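Local atomic coordinates of cellobiose 2-epimerase (PDB entry 3VW5), a protein that catalyses the reversible epimerization of cellobiose to 4-O-beta-D-glucopyranosyl-D-mannose, converting the unmodified sugar within an (alpha/alpha)6 barrel. Residues A202-L205 with K206-L209; N290-K294 with N295-K299; S331-E334 with N335-E338. The protein carries 2 engineered substitutions. All blocks are in the same frame, centred on the assembly; numbering follows the deposited sequence.

How the interactions relate
Three local contacts sample separate parts of the (alpha/alpha)6 barrel and follow one another along the chain. Interaction 1 lies in helix 199-216, interaction 2 is the closed end of the hairpin formed by strands 287-293 and 296-302, and interaction 3 lies in helix 323-340. Interactions 1 and 3, their centres about 35 Å apart, fall on opposite sides of the chain's centre. Interaction 2 is about 31 Å from interaction 1 and 21 Å from interaction 3, centre to centre, and none of the three touches another. Two are thus helical segments packed against neighbouring helices, whereas the third belongs to a surface hairpin connecting helices 261-281 and 303-318 of the barrel.

Interaction 1: A202-L205 with K206-L209; sequences ADRL and KFQL
The guanidinium of R204 stacks on the phenyl ring of F207, their planes inclined by 27° and their centres 4.7 Å apart. The tilt brings R204 NH2 to 3.4 Å from F207 CD1, while R204 NH1 reaches back to F207 CB at 3.6 Å. R204 curls at chi2 and chi3 to arrive there, and the ring meets it because F207 places CG anti to its backbone N (chi1 162°), so that the two side chains run side by side in the same direction. R204 NE forms a salt bridge with E143 OE1.

One residue on, the amide of Q208 doubles back along its own helix. Q208 CD lies 3.5 Å from R204 O, the same carbonyl that accepts the backbone bond from Q208 N at 2.9 Å. Q208 NE2 donates its hydrogen bond outward, to the hydroxyl of Y152, a residue whose side chain also touches both R204 and F207. With an alanine here, the Y152 hydroxyl would probably lose this amide partner, and a gap would be likely to open beside Y189 and I186 of helix 179-196.

On another side of the helix, L205 and L209 meet through their CD2 atoms, 3.9 Å apart, and pack with L258 and A254 of helix 241-258 and F267 of helix 261-281. The methylene chain of K206 passes A202 O, with K206 CG 3.5 Å from that oxygen, and touches L258 and L263.

The chemistry therefore divides round the helix: a cation lies against an aromatic ring while E143 supplies a counter-charge, which would be expected to hold the guanidinium in place, and leucines fill the junction with two neighbouring helices.

Interaction 2: N290-K294 with N295-K299; sequences NERDK and NEIDK
N290 and D298 cross obliquely, amide and carboxylate planes 85° apart. N290 ND2 donates to D298 OD2 at 3.1 Å, reaching it from above the carboxylate plane although the bond lies close to the plane of the amide. D298 OD1 turns instead to T300. The E291 side chain leans over the same aspartate, its CG 3.9 Å from D298 CB.

R292 and I297 project from the other face and also cross at a slant, with R292 CB 3.7 Å from I297 CD1; Y241 touches both. Beyond this contact R292 bends at chi3 (75°), and NH1 donates to K294 O at 2.7 Å, on an in-plane lone pair of the carbonyl and within the guanidinium plane. Its NH2 forms a salt bridge to D237, so the guanidinium ties the turn to the chain next to strand 238-240.

D293 and E296 close the ladder with two backbone bonds, D293 N to E296 O at 2.9 Å and E296 N to D293 O at 3.1 Å. At the far end N290 and E291 both face D298, whose carbonyl accepts from N290 N and weakly from E291 N. The arrangement is a two-residue beta hairpin with a type II' turn at K294-N295 and a classic beta bulge.

Interaction 3: S331-E334 with N335-E338; sequences SVWE and NIKE
S331 O is gripped twice by N335: the side-chain ND2 donates at 2.7 Å and the backbone N at 3.0 Å, from opposite faces of the carbonyl plane. The backbone bond is the regular helical one. The second arises because N335 carries CG anti to its carbonyl carbon, beside the backbone N (chi1 -70°), which folds the amide back one turn. ND2 comes from above the carbonyl plane, 41° out of it, while the oxygen lies nearly in the plane of the N335 amide. S331 OG is hydrogen-bonded to G286 O.

Across the helix K337 sets its CG over one face of the W333 indole, toward the rim of the ring. K337 CG stands 3.8 Å from the centroid of the W333 six-membered ring in a CH-pi contact, the lysine chain crossing the tryptophan at about a right angle. I336 approaches the same ring obliquely, with its CG2 3.8 Å from W333 CZ3.

Past the indole, K337 bends at chi3 and runs beside E334. The salt bridge places K337 NZ 3.1 Å from E334 OE2, with weak hydrogen bonds to both carboxylate oxygens. Each charge has a further mate, E334 OE1 pairing with K330 and K337 NZ with E5. E5 OE1 also accepts from W333 NE1 and thus bridges K337 NZ and the indole, so the lysine stands between two carboxylates, which would be expected to favour its charged form.

Those links place helix 323-340 against its neighbours. W333 packs on M2, I6 and E9 of the N-terminal helix 2-19. V332 CG1 and I336 CD1 meet at 4.2 Å, and both residues rest on Q306 and V310 of helix 303-318, while I336 also touches I341 and W349 in the loops that follow.

Interaction 1: A202-L205 with K206-L209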
ATOM      1  N   ALA A 202     -18.253  -6.035   5.494  1.00 41.73           N
ATOM      2  CA  ALA A 202     -18.746  -5.357   4.297  1.00 38.29           C
ATOM      3  C   ALA A 202     -19.494  -4.063   4.618  1.00 39.27           C
ATOM      4  O   ALA A 202     -19.396  -3.089   3.878  1.00 47.41           O
ATOM      5  CB  ALA A 202     -19.595  -6.277   3.446  1.00 34.49           C
ATOM      6  N   ASP A 203     -20.229  -4.027   5.719  1.00 41.50           N
ATOM      7  CA  ASP A 203     -20.893  -2.783   6.101  1.00 40.98           C
ATOM      8  C   ASP A 203     -19.906  -1.637   6.264  1.00 41.77           C
ATOM      9  O   ASP A 203     -20.089  -0.577   5.668  1.00 40.94           O
ATOM     10  CB  ASP A 203     -21.742  -2.951   7.365  1.00 41.20           C
ATOM     11  CG  ASP A 203     -23.066  -3.630   7.081  1.00 58.52           C
ATOM     12  OD1 ASP A 203     -23.553  -3.507   5.927  1.00 53.08           O
ATOM     13  OD2 ASP A 203     -23.605  -4.296   8.007  1.00 62.53           O
ATOM     14  N   ARG A 204     -18.856  -1.851   7.052  1.00 38.22           N
ATOM     15  CA  ARG A 204     -17.866  -0.809   7.260  1.00 39.16           C
ATOM     16  C   ARG A 204     -17.189  -0.435   5.932  1.00 40.97           C
ATOM     17  O   ARG A 204     -17.030   0.759   5.621  1.00 37.23           O
ATOM     18  CB  ARG A 204     -16.838  -1.246   8.300  1.00 39.13           C
ATOM     19  CG  ARG A 204     -17.454  -1.781   9.583  1.00 37.88           C
ATOM     20  CD  ARG A 204     -18.469  -0.819  10.139  1.00 39.20           C
ATOM     21  NE  ARG A 204     -17.893   0.494  10.405  1.00 40.46           N
ATOM     22  CZ  ARG A 204     -18.434   1.641  10.003  1.00 38.66           C
ATOM     23  NH1 ARG A 204     -19.569   1.637   9.315  1.00 32.48           N
ATOM     24  NH2 ARG A 204     -17.834   2.791  10.288  1.00 40.06           N
ATOM     25  N   LEU A 205     -16.819  -1.454   5.152  1.00 36.92           N
ATOM     26  CA  LEU A 205     -16.267  -1.270   3.813  1.00 35.00           C
ATOM     27  C   LEU A 205     -17.125  -0.331   2.975  1.00 40.90           C
ATOM     28  O   LEU A 205     -16.594   0.561   2.303  1.00 41.77           O
ATOM     29  CB  LEU A 205     -16.164  -2.609   3.069  1.00 36.23           C
ATOM     30  CG  LEU A 205     -14.955  -2.933   2.166  1.00 41.90           C
ATOM     31  CD1 LEU A 205     -15.377  -3.830   1.031  1.00 38.15           C
ATOM     32  CD2 LEU A 205     -14.212  -1.712   1.602  1.00 33.70           C
ATOM     33  N   LYS A 206     -18.444  -0.538   2.982  1.00 36.67           N
ATOM     34  CA  LYS A 206     -19.311   0.277   2.139  1.00 37.14           C
ATOM     35  C   LYS A 206     -19.334   1.719   2.654  1.00 41.03           C
ATOM     36  O   LYS A 206     -19.396   2.682   1.875  1.00 38.55           O
ATOM     37  CB  LYS A 206     -20.716  -0.317   2.027  1.00 36.57           C
ATOM     38  CG  LYS A 206     -20.827  -1.512   1.079  1.00 42.61           C
ATOM     39  CD  LYS A 206     -22.116  -2.304   1.321  1.00 45.39           C
ATOM     40  CE  LYS A 206     -22.234  -3.508   0.375  1.00 65.24           C
ATOM     41  NZ  LYS A 206     -23.651  -3.797  -0.082  1.00 61.65           N
ATOM     42  N   PHE A 207     -19.245   1.869   3.968  1.00 34.11           N
ATOM     43  CA  PHE A 207     -19.166   3.193   4.541  1.00 35.99           C
ATOM     44  C   PHE A 207     -17.871   3.912   4.092  1.00 43.89           C
ATOM     45  O   PHE A 207     -17.886   5.110   3.767  1.00 43.36           O
ATOM     46  CB  PHE A 207     -19.273   3.119   6.054  1.00 34.04           C
ATOM     47  CG  PHE A 207     -18.790   4.357   6.754  1.00 40.13           C
ATOM     48  CD1 PHE A 207     -17.506   4.419   7.266  1.00 36.59           C
ATOM     49  CD2 PHE A 207     -19.620   5.457   6.898  1.00 40.94           C
ATOM     50  CE1 PHE A 207     -17.050   5.556   7.917  1.00 40.47           C
ATOM     51  CE2 PHE A 207     -19.176   6.599   7.547  1.00 40.46           C
ATOM     52  CZ  PHE A 207     -17.880   6.648   8.055  1.00 42.04           C
ATOM     53  N   GLN A 208     -16.762   3.178   4.045  1.00 37.74           N
ATOM     54  CA  GLN A 208     -15.510   3.756   3.577  1.00 38.62           C
ATOM     55  C   GLN A 208     -15.574   4.147   2.103  1.00 42.48           C
ATOM     56  O   GLN A 208     -15.120   5.229   1.725  1.00 42.25           O
ATOM     57  CB  GLN A 208     -14.348   2.804   3.845  1.00 35.59           C
ATOM     58  CG  GLN A 208     -14.046   2.634   5.323  1.00 36.22           C
ATOM     59  CD  GLN A 208     -13.578   1.227   5.666  1.00 40.35           C
ATOM     60  OE1 GLN A 208     -13.246   0.421   4.784  1.00 29.69           O
ATOM     61  NE2 GLN A 208     -13.561   0.923   6.958  1.00 40.59           N
ATOM     62  N   LEU A 209     -16.121   3.262   1.273  1.00 40.06           N
ATOM     63  CA  LEU A 209     -16.342   3.577  -0.124  1.00 37.09           C
ATOM     64  C   LEU A 209     -17.155   4.870  -0.261  1.00 42.50           C
ATOM     65  O   LEU A 209     -16.771   5.763  -1.008  1.00 44.13           O
ATOM     66  CB  LEU A 209     -17.049   2.423  -0.829  1.00 39.28           C
ATOM     67  CG  LEU A 209     -16.209   1.364  -1.561  1.00 37.90           C
ATOM     68  CD1 LEU A 209     -14.731   1.623  -1.445  1.00 38.47           C
ATOM     69  CD2 LEU A 209     -16.532  -0.022  -1.063  1.00 41.45           C
TER

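Interaction 2: N290-K294 with N295-K299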
ATOM      1  N   ASN A 290       4.915  12.947  -9.217  1.00 38.31           N
ATOM      2  CA  ASN A 290       4.556  12.670  -7.831  1.00 37.69           C
ATOM      3  C   ASN A 290       3.290  13.395  -7.355  1.00 38.21           C
ATOM      4  O   ASN A 290       2.272  12.764  -7.039  1.00 35.88           O
ATOM      5  CB  ASN A 290       5.744  13.018  -6.926  1.00 38.82           C
ATOM      6  CG  ASN A 290       5.583  12.495  -5.521  1.00 39.64           C
ATOM      7  OD1 ASN A 290       4.974  11.439  -5.297  1.00 40.80           O
ATOM      8  ND2 ASN A 290       6.130  13.235  -4.554  1.00 33.87           N
ATOM      9  N   GLU A 291       3.347  14.721  -7.308  1.00 36.55           N
ATOM     10  CA  GLU A 291       2.247  15.482  -6.726  1.00 40.94           C
ATOM     11  C   GLU A 291       2.238  16.948  -7.132  1.00 41.07           C
ATOM     12  O   GLU A 291       3.251  17.503  -7.548  1.00 36.53           O
ATOM     13  CB  GLU A 291       2.329  15.398  -5.199  1.00 38.85           C
ATOM     14  CG  GLU A 291       3.684  15.862  -4.666  1.00 47.00           C
ATOM     15  CD  GLU A 291       3.714  16.060  -3.157  1.00 58.11           C
ATOM     16  OE1 GLU A 291       4.357  17.042  -2.697  1.00 68.51           O
ATOM     17  OE2 GLU A 291       3.106  15.238  -2.435  1.00 51.76           O
ATOM     18  N   ARG A 292       1.077  17.571  -6.992  1.00 38.96           N
ATOM     19  CA  ARG A 292       1.029  19.016  -6.933  1.00 37.38           C
ATOM     20  C   ARG A 292       0.784  19.446  -5.488  1.00 37.82           C
ATOM     21  O   ARG A 292      -0.168  18.990  -4.859  1.00 40.95           O
ATOM     22  CB  ARG A 292      -0.066  19.574  -7.834  1.00 36.49           C
ATOM     23  CG  ARG A 292      -0.327  21.069  -7.603  1.00 35.88           C
ATOM     24  CD  ARG A 292      -1.500  21.545  -8.412  1.00 37.18           C
ATOM     25  NE  ARG A 292      -2.758  21.101  -7.832  1.00 33.58           N
ATOM     26  CZ  ARG A 292      -3.299  21.665  -6.762  1.00 39.17           C
ATOM     27  NH1 ARG A 292      -2.676  22.683  -6.179  1.00 44.59           N
ATOM     28  NH2 ARG A 292      -4.454  21.231  -6.283  1.00 38.58           N
ATOM     29  N   ASP A 293       1.653  20.299  -4.956  1.00 38.15           N
ATOM     30  CA  ASP A 293       1.409  20.961  -3.670  1.00 40.07           C
ATOM     31  C   ASP A 293       1.218  22.459  -3.956  1.00 41.49           C
ATOM     32  O   ASP A 293       2.190  23.185  -4.255  1.00 37.51           O
ATOM     33  CB  ASP A 293       2.579  20.713  -2.710  1.00 35.26           C
ATOM     34  CG  ASP A 293       2.388  21.365  -1.341  1.00 45.35           C
ATOM     35  OD1 ASP A 293       1.465  22.201  -1.158  1.00 48.17           O
ATOM     36  OD2 ASP A 293       3.192  21.043  -0.435  1.00 52.92           O
ATOM     37  N   LYS A 294      -0.041  22.902  -3.881  1.00 38.39           N
ATOM     38  CA  LYS A 294      -0.434  24.258  -4.296  1.00 41.29           C
ATOM     39  C   LYS A 294       0.065  24.638  -5.697  1.00 40.95           C
ATOM     40  O   LYS A 294      -0.424  24.112  -6.697  1.00 41.42           O
ATOM     41  CB  LYS A 294       0.004  25.299  -3.267  1.00 37.61           C
ATOM     42  CG  LYS A 294      -0.805  25.232  -1.999  1.00 45.41           C
ATOM     43  CD  LYS A 294      -0.182  26.048  -0.876  1.00 43.73           C
ATOM     44  CE  LYS A 294      -1.101  26.042   0.334  1.00 43.00           C
ATOM     45  NZ  LYS A 294      -0.356  26.262   1.598  1.00 66.43           N
ATOM     46  N   ASN A 295       1.041  25.543  -5.754  1.00 38.34           N
ATOM     47  CA  ASN A 295       1.531  26.110  -7.010  1.00 39.77           C
ATOM     48  C   ASN A 295       2.679  25.334  -7.659  1.00 44.55           C
ATOM     49  O   ASN A 295       3.173  25.733  -8.715  1.00 42.58           O
ATOM     50  CB  ASN A 295       1.984  27.560  -6.789  1.00 37.74           C
ATOM     51  CG  ASN A 295       3.079  27.687  -5.722  1.00 39.80           C
ATOM     52  OD1 ASN A 295       3.150  26.886  -4.800  1.00 40.11           O
ATOM     53  ND2 ASN A 295       3.912  28.723  -5.834  1.00 41.25           N
ATOM     54  N   GLU A 296       3.104  24.240  -7.030  1.00 39.26           N
ATOM     55  CA  GLU A 296       4.320  23.542  -7.455  1.00 40.46           C
ATOM     56  C   GLU A 296       4.090  22.064  -7.778  1.00 40.45           C
ATOM     57  O   GLU A 296       3.386  21.358  -7.055  1.00 41.65           O
ATOM     58  CB  GLU A 296       5.411  23.681  -6.390  1.00 32.78           C
ATOM     59  CG  GLU A 296       5.658  25.115  -6.021  1.00 39.12           C
ATOM     60  CD  GLU A 296       6.714  25.294  -4.950  1.00 50.59           C
ATOM     61  OE1 GLU A 296       6.537  26.205  -4.093  1.00 47.89           O
ATOM     62  OE2 GLU A 296       7.719  24.540  -4.975  1.00 46.11           O
ATOM     63  N   ILE A 297       4.684  21.605  -8.872  1.00 37.00           N
ATOM     64  CA  ILE A 297       4.626  20.206  -9.251  1.00 36.88           C
ATOM     65  C   ILE A 297       5.945  19.535  -8.870  1.00 38.83           C
ATOM     66  O   ILE A 297       7.024  20.034  -9.214  1.00 40.23           O
ATOM     67  CB  ILE A 297       4.408  20.060 -10.761  1.00 39.53           C
ATOM     68  CG1 ILE A 297       3.201  20.887 -11.213  1.00 35.07           C
ATOM     69  CG2 ILE A 297       4.283  18.589 -11.165  1.00 35.88           C
ATOM     70  CD1 ILE A 297       1.874  20.273 -10.882  1.00 33.98           C
ATOM     71  N   ASP A 298       5.855  18.431  -8.131  1.00 34.22           N
ATOM     72  CA  ASP A 298       7.006  17.599  -7.853  1.00 30.63           C
ATOM     73  C   ASP A 298       7.063  16.492  -8.888  1.00 35.56           C
ATOM     74  O   ASP A 298       6.293  15.545  -8.833  1.00 38.03           O
ATOM     75  CB  ASP A 298       6.904  16.983  -6.467  1.00 35.73           C
ATOM     76  CG  ASP A 298       8.132  16.145  -6.110  1.00 44.31           C
ATOM     77  OD1 ASP A 298       9.083  16.083  -6.929  1.00 41.85           O
ATOM     78  OD2 ASP A 298       8.154  15.552  -5.006  1.00 48.55           O
ATOM     79  N   LYS A 299       7.979  16.604  -9.834  1.00 37.16           N
ATOM     80  CA  LYS A 299       8.030  15.645 -10.918  1.00 39.11           C
ATOM     81  C   LYS A 299       8.931  14.455 -10.594  1.00 41.50           C
ATOM     82  O   LYS A 299       9.171  13.594 -11.444  1.00 43.18           O
ATOM     83  CB  LYS A 299       8.457  16.327 -12.219  1.00 43.04           C
ATOM     84  CG  LYS A 299       7.546  17.474 -12.658  1.00 43.87           C
ATOM     85  CD  LYS A 299       7.967  17.987 -14.031  1.00 45.25           C
ATOM     86  CE  LYS A 299       7.076  19.135 -14.493  1.00 55.41           C
ATOM     87  NZ  LYS A 299       7.806  20.031 -15.440  1.00 61.62           N
TER

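Interaction 3: S331-E334 with N335-E338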
ATOM      1  N   SER A 331       4.616   2.366 -21.020  1.00 45.13           N
ATOM      2  CA  SER A 331       5.498   3.498 -20.921  1.00 41.86           C
ATOM      3  C   SER A 331       6.071   3.575 -19.503  1.00 46.26           C
ATOM      4  O   SER A 331       7.288   3.673 -19.316  1.00 43.56           O
ATOM      5  CB  SER A 331       4.719   4.760 -21.289  1.00 42.89           C
ATOM      6  OG  SER A 331       5.571   5.880 -21.397  1.00 53.11           O
ATOM      7  N   VAL A 332       5.197   3.507 -18.503  1.00 42.73           N
ATOM      8  CA  VAL A 332       5.649   3.594 -17.123  1.00 43.36           C
ATOM      9  C   VAL A 332       6.570   2.427 -16.799  1.00 40.48           C
ATOM     10  O   VAL A 332       7.625   2.594 -16.184  1.00 38.75           O
ATOM     11  CB  VAL A 332       4.470   3.622 -16.140  1.00 39.70           C
ATOM     12  CG1 VAL A 332       4.969   3.520 -14.709  1.00 35.09           C
ATOM     13  CG2 VAL A 332       3.676   4.884 -16.339  1.00 35.13           C
ATOM     14  N   TRP A 333       6.171   1.240 -17.221  1.00 40.86           N
ATOM     15  CA  TRP A 333       7.025   0.070 -17.025  1.00 44.24           C
ATOM     16  C   TRP A 333       8.384   0.211 -17.733  1.00 42.89           C
ATOM     17  O   TRP A 333       9.439  -0.042 -17.133  1.00 41.37           O
ATOM     18  CB  TRP A 333       6.304  -1.197 -17.471  1.00 39.81           C
ATOM     19  CG  TRP A 333       7.189  -2.374 -17.580  1.00 42.71           C
ATOM     20  CD1 TRP A 333       7.426  -3.118 -18.696  1.00 42.20           C
ATOM     21  CD2 TRP A 333       7.967  -2.962 -16.530  1.00 40.19           C
ATOM     22  NE1 TRP A 333       8.299  -4.134 -18.406  1.00 42.09           N
ATOM     23  CE2 TRP A 333       8.648  -4.061 -17.084  1.00 39.81           C
ATOM     24  CE3 TRP A 333       8.144  -2.667 -15.175  1.00 37.26           C
ATOM     25  CZ2 TRP A 333       9.501  -4.868 -16.335  1.00 37.69           C
ATOM     26  CZ3 TRP A 333       8.989  -3.470 -14.427  1.00 41.12           C
ATOM     27  CH2 TRP A 333       9.659  -4.558 -15.012  1.00 43.48           C
ATOM     28  N   GLU A 334       8.364   0.621 -19.001  1.00 44.63           N
ATOM     29  CA  GLU A 334       9.610   0.819 -19.741  1.00 45.02           C
ATOM     30  C   GLU A 334      10.548   1.727 -18.946  1.00 43.03           C
ATOM     31  O   GLU A 334      11.756   1.474 -18.857  1.00 40.20           O
ATOM     32  CB  GLU A 334       9.355   1.372 -21.147  1.00 41.79           C
ATOM     33  CG  GLU A 334       8.699   0.368 -22.108  1.00 50.37           C
ATOM     34  CD  GLU A 334       9.573  -0.859 -22.408  1.00 67.33           C
ATOM     35  OE1 GLU A 334       9.004  -1.965 -22.659  1.00 63.36           O
ATOM     36  OE2 GLU A 334      10.830  -0.719 -22.400  1.00 65.76           O
ATOM     37  N   ASN A 335       9.984   2.764 -18.335  1.00 42.30           N
ATOM     38  CA  ASN A 335      10.794   3.708 -17.573  1.00 33.37           C
ATOM     39  C   ASN A 335      11.187   3.224 -16.179  1.00 36.94           C
ATOM     40  O   ASN A 335      12.217   3.635 -15.650  1.00 39.45           O
ATOM     41  CB  ASN A 335      10.137   5.082 -17.544  1.00 33.33           C
ATOM     42  CG  ASN A 335      10.174   5.758 -18.895  1.00 39.31           C
ATOM     43  OD1 ASN A 335      11.134   6.447 -19.227  1.00 46.51           O
ATOM     44  ND2 ASN A 335       9.141   5.542 -19.699  1.00 44.51           N
ATOM     45  N   ILE A 336      10.383   2.344 -15.590  1.00 37.99           N
ATOM     46  CA  ILE A 336      10.809   1.636 -14.390  1.00 35.81           C
ATOM     47  C   ILE A 336      12.100   0.846 -14.692  1.00 39.49           C
ATOM     48  O   ILE A 336      13.063   0.890 -13.920  1.00 40.67           O
ATOM     49  CB  ILE A 336       9.711   0.690 -13.872  1.00 37.60           C
ATOM     50  CG1 ILE A 336       8.558   1.490 -13.274  1.00 41.47           C
ATOM     51  CG2 ILE A 336      10.258  -0.276 -12.835  1.00 31.03           C
ATOM     52  CD1 ILE A 336       7.362   0.623 -12.926  1.00 35.30           C
ATOM     53  N   LYS A 337      12.127   0.142 -15.820  1.00 34.13           N
ATOM     54  CA  LYS A 337      13.300  -0.648 -16.196  1.00 38.08           C
ATOM     55  C   LYS A 337      14.542   0.219 -16.386  1.00 37.81           C
ATOM     56  O   LYS A 337      15.616  -0.081 -15.861  1.00 35.95           O
ATOM     57  CB  LYS A 337      13.042  -1.420 -17.501  1.00 41.19           C
ATOM     58  CG  LYS A 337      12.025  -2.540 -17.407  1.00 40.91           C
ATOM     59  CD  LYS A 337      12.032  -3.404 -18.665  1.00 47.06           C
ATOM     60  CE  LYS A 337      11.527  -2.637 -19.874  1.00 50.15           C
ATOM     61  NZ  LYS A 337      11.539  -3.487 -21.095  1.00 51.78           N
ATOM     62  N   GLU A 338      14.396   1.290 -17.159  1.00 38.25           N
ATOM     63  CA  GLU A 338      15.535   2.117 -17.502  1.00 36.45           C
ATOM     64  C   GLU A 338      16.127   2.860 -16.314  1.00 41.63           C
ATOM     65  O   GLU A 338      17.353   2.947 -16.180  1.00 40.70           O
ATOM     66  CB  GLU A 338      15.174   3.098 -18.605  1.00 40.71           C
ATOM     67  CG  GLU A 338      16.397   3.601 -19.365  1.00 48.79           C
ATOM     68  CD  GLU A 338      16.036   4.374 -20.624  1.00 56.88           C
ATOM     69  OE1 GLU A 338      16.914   5.130 -21.148  1.00 47.62           O
ATOM     70  OE2 GLU A 338      14.875   4.218 -21.092  1.00 56.57           O
TER